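Local structure of possible transcriptional regulatory arsR-family protein (Mycobacterium bovis, 3GW2) at residues A57-L62 against Q77-A82. The protein probably binds DNA as an ArsR-family transcriptional regulator and belongs to a regulatory network that coordinates tolerance to the antitubercular drug bedaquiline. Residues are numbered along the deposited sequence; the frame is centred on the assembly and turned at random. Where two conformers were deposited one is given.
Sequences ANLQAL and QYYRIA
L59 lies over one face of the Y79 ring, its whole branched side chain spread across the aromatic surface. CB of L59 makes the CH-pi contact, 3.9 Å from the centroid of the Y79 ring and 18° off its normal, displaced toward the hydroxyl end. The two methyls divide the rest of the face between them: CD2 of L59 sits 3.8 Å from CG of Y79, near the root of the ring, while CD1 lies 4.0 Å from CD2 of Y79 along the flank. The CB of Y79 already points toward the helix, and with CG anti to the carbonyl carbon (chi1 -83°) the ring continues that way, so that its hydroxyl reaches past L59 to Q60. The pairing is part of the winged helix-turn-helix fold of ArsR regulators: L59 belongs to the second helix of the DNA-binding motif, 52-64, and Y79 to strand 76-81 of the beta wing, so the wing is packed against that helix through a buried apolar contact. V41 touches both side chains, I30 and I44 add to the surroundings of L59, and V68 and A70 of the adjacent strand meet Y79. Q60, more exposed, bends at chi2 and brings its amide to the ring edge, where OE1 is 2.8 Å from OH of Y79. Amide and ring planes are inclined by 58°.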
ATOM      1  N   ALA A  57      -4.874  16.356  -7.773  1.00 33.16           N
ATOM      2  CA  ALA A  57      -3.695  15.494  -7.924  1.00 32.39           C
ATOM      3  C   ALA A  57      -3.748  14.261  -7.006  1.00 32.08           C
ATOM      4  O   ALA A  57      -3.493  13.149  -7.455  1.00 31.91           O
ATOM      5  CB  ALA A  57      -2.379  16.289  -7.700  1.00 32.31           C
ATOM      6  N   ASN A  58      -4.071  14.459  -5.733  1.00 30.92           N
ATOM      7  CA  ASN A  58      -4.149  13.350  -4.795  1.00 31.28           C
ATOM      8  C   ASN A  58      -5.311  12.402  -5.131  1.00 31.37           C
ATOM      9  O   ASN A  58      -5.179  11.189  -4.980  1.00 30.36           O
ATOM     10  CB  ASN A  58      -4.303  13.850  -3.357  1.00 31.26           C
ATOM     11  CG  ASN A  58      -2.984  14.232  -2.725  1.00 33.63           C
ATOM     12  OD1 ASN A  58      -1.983  13.543  -2.888  1.00 33.24           O
ATOM     13  ND2 ASN A  58      -2.982  15.330  -1.979  1.00 34.90           N
ATOM     14  N   LEU A  59      -6.444  12.961  -5.569  1.00 30.73           N
ATOM     15  CA  LEU A  59      -7.581  12.135  -6.005  1.00 31.30           C
ATOM     16  C   LEU A  59      -7.255  11.279  -7.242  1.00 32.02           C
ATOM     17  O   LEU A  59      -7.621  10.107  -7.306  1.00 31.99           O
ATOM     18  CB  LEU A  59      -8.831  12.999  -6.213  1.00 31.27           C
ATOM     19  CG  LEU A  59      -9.443  13.490  -4.894  1.00 30.37           C
ATOM     20  CD1 LEU A  59     -10.333  14.710  -5.106  1.00 30.28           C
ATOM     21  CD2 LEU A  59     -10.216  12.352  -4.191  1.00 31.11           C
ATOM     22  N   GLN A  60      -6.557  11.868  -8.210  1.00 32.82           N
ATOM     23  CA  GLN A  60      -5.998  11.122  -9.342  1.00 34.21           C
ATOM     24  C   GLN A  60      -5.071   9.992  -8.900  1.00 33.40           C
ATOM     25  O   GLN A  60      -5.141   8.882  -9.444  1.00 33.49           O
ATOM     26  CB  GLN A  60      -5.236  12.051 -10.283  1.00 34.70           C
ATOM     27  CG  GLN A  60      -5.984  12.406 -11.543  1.00 41.06           C
ATOM     28  CD  GLN A  60      -7.282  13.146 -11.296  1.00 46.85           C
ATOM     29  OE1 GLN A  60      -8.369  12.564 -11.409  1.00 50.80           O
ATOM     30  NE2 GLN A  60      -7.186  14.436 -10.970  1.00 49.99           N
ATOM     31  N   ALA A  61      -4.215  10.271  -7.918  1.00 32.75           N
ATOM     32  CA  ALA A  61      -3.317   9.258  -7.378  1.00 32.74           C
ATOM     33  C   ALA A  61      -4.099   8.100  -6.770  1.00 32.35           C
ATOM     34  O   ALA A  61      -3.773   6.938  -7.007  1.00 32.24           O
ATOM     35  CB  ALA A  61      -2.353   9.860  -6.364  1.00 33.30           C
ATOM     36  N   LEU A  62      -5.140   8.416  -5.999  1.00 32.29           N
ATOM     37  CA  LEU A  62      -6.040   7.390  -5.451  1.00 31.93           C
ATOM     38  C   LEU A  62      -6.750   6.585  -6.536  1.00 31.76           C
ATOM     39  O   LEU A  62      -6.861   5.355  -6.439  1.00 32.06           O
ATOM     40  CB  LEU A  62      -7.043   8.000  -4.470  1.00 31.75           C
ATOM     41  CG  LEU A  62      -6.414   8.551  -3.183  1.00 31.86           C
ATOM     42  CD1 LEU A  62      -7.457   9.337  -2.402  1.00 32.59           C
ATOM     43  CD2 LEU A  62      -5.819   7.418  -2.337  1.00 30.73           C
ATOM     44  N   GLN A  77     -17.322  17.196  -9.703  1.00 40.78           N
ATOM     45  CA  GLN A  77     -16.874  15.827  -9.786  1.00 39.44           C
ATOM     46  C   GLN A  77     -17.002  15.219  -8.381  1.00 37.93           C
ATOM     47  O   GLN A  77     -16.570  15.820  -7.386  1.00 38.31           O
ATOM     48  CB  GLN A  77     -15.417  15.819 -10.233  1.00 39.44           C
ATOM     49  CG  GLN A  77     -15.085  14.868 -11.355  1.00 40.38           C
ATOM     50  CD  GLN A  77     -13.594  14.804 -11.630  1.00 40.87           C
ATOM     51  OE1 GLN A  77     -12.807  15.576 -11.069  1.00 43.22           O
ATOM     52  NE2 GLN A  77     -13.194  13.875 -12.485  1.00 42.66           N
ATOM     53  N   TYR A  78     -17.610  14.047  -8.298  1.00 35.87           N
ATOM     54  CA  TYR A  78     -17.821  13.367  -7.025  1.00 34.46           C
ATOM     55  C   TYR A  78     -16.976  12.101  -6.963  1.00 33.05           C
ATOM     56  O   TYR A  78     -16.992  11.283  -7.884  1.00 32.89           O
ATOM     57  CB  TYR A  78     -19.309  13.038  -6.818  1.00 34.33           C
ATOM     58  CG  TYR A  78     -20.186  14.265  -6.701  1.00 35.12           C
ATOM     59  CD1 TYR A  78     -20.512  14.799  -5.454  1.00 35.10           C
ATOM     60  CD2 TYR A  78     -20.686  14.904  -7.841  1.00 35.49           C
ATOM     61  CE1 TYR A  78     -21.318  15.942  -5.341  1.00 35.20           C
ATOM     62  CE2 TYR A  78     -21.490  16.047  -7.740  1.00 35.47           C
ATOM     63  CZ  TYR A  78     -21.795  16.563  -6.488  1.00 34.92           C
ATOM     64  OH  TYR A  78     -22.587  17.692  -6.384  1.00 36.71           O
ATOM     65  N   TYR A  79     -16.243  11.946  -5.872  1.00 31.75           N
ATOM     66  CA  TYR A  79     -15.376  10.781  -5.679  1.00 31.18           C
ATOM     67  C   TYR A  79     -15.900   9.927  -4.540  1.00 30.65           C
ATOM     68  O   TYR A  79     -16.443  10.457  -3.566  1.00 30.23           O
ATOM     69  CB  TYR A  79     -13.950  11.221  -5.335  1.00 31.25           C
ATOM     70  CG  TYR A  79     -13.097  11.570  -6.526  1.00 31.14           C
ATOM     71  CD1 TYR A  79     -12.201  10.638  -7.048  1.00 31.81           C
ATOM     72  CD2 TYR A  79     -13.188  12.824  -7.138  1.00 30.97           C
ATOM     73  CE1 TYR A  79     -11.400  10.936  -8.145  1.00 31.88           C
ATOM     74  CE2 TYR A  79     -12.380  13.144  -8.241  1.00 32.51           C
ATOM     75  CZ  TYR A  79     -11.490  12.185  -8.733  1.00 32.95           C
ATOM     76  OH  TYR A  79     -10.677  12.461  -9.806  1.00 33.92           O
ATOM     77  N   ARG A  80     -15.738   8.618  -4.666  0.50 29.49           N
ATOM     78  CA  ARG A  80     -16.025   7.714  -3.573  0.50 29.29           C
ATOM     79  C   ARG A  80     -15.074   6.538  -3.556  0.50 29.68           C
ATOM     80  O   ARG A  80     -14.463   6.182  -4.560  0.50 28.19           O
ATOM     81  CB  ARG A  80     -17.464   7.192  -3.609  0.50 28.66           C
ATOM     82  CG  ARG A  80     -18.091   7.037  -4.974  0.50 28.43           C
ATOM     83  CD  ARG A  80     -17.471   5.979  -5.834  0.50 26.84           C
ATOM     84  NE  ARG A  80     -18.460   5.122  -6.510  0.50 27.77           N
ATOM     85  CZ  ARG A  80     -19.080   5.406  -7.655  0.50 28.31           C
ATOM     86  NH1 ARG A  80     -18.891   6.558  -8.288  0.50 27.81           N
ATOM     87  NH2 ARG A  80     -19.925   4.526  -8.165  0.50 31.35           N
ATOM     88  N   ILE A  81     -14.987   5.940  -2.382  1.00 31.17           N
ATOM     89  CA  ILE A  81     -14.280   4.681  -2.173  1.00 32.37           C
ATOM     90  C   ILE A  81     -14.831   3.643  -3.143  1.00 32.71           C
ATOM     91  O   ILE A  81     -16.038   3.474  -3.245  1.00 32.10           O
ATOM     92  CB  ILE A  81     -14.388   4.276  -0.688  1.00 32.53           C
ATOM     93  CG1 ILE A  81     -13.377   5.133   0.096  1.00 34.07           C
ATOM     94  CG2 ILE A  81     -14.192   2.732  -0.478  1.00 32.53           C
ATOM     95  CD1 ILE A  81     -13.478   5.001   1.578  1.00 37.69           C
ATOM     96  N   ALA A  82     -13.926   2.992  -3.879  1.00 33.76           N
ATOM     97  CA  ALA A  82     -14.279   2.166  -5.040  1.00 34.63           C
ATOM     98  C   ALA A  82     -15.110   0.914  -4.739  1.00 35.52           C
ATOM     99  O   ALA A  82     -15.907   0.484  -5.586  1.00 36.35           O
ATOM    100  CB  ALA A  82     -13.025   1.803  -5.839  1.00 34.51           C
TER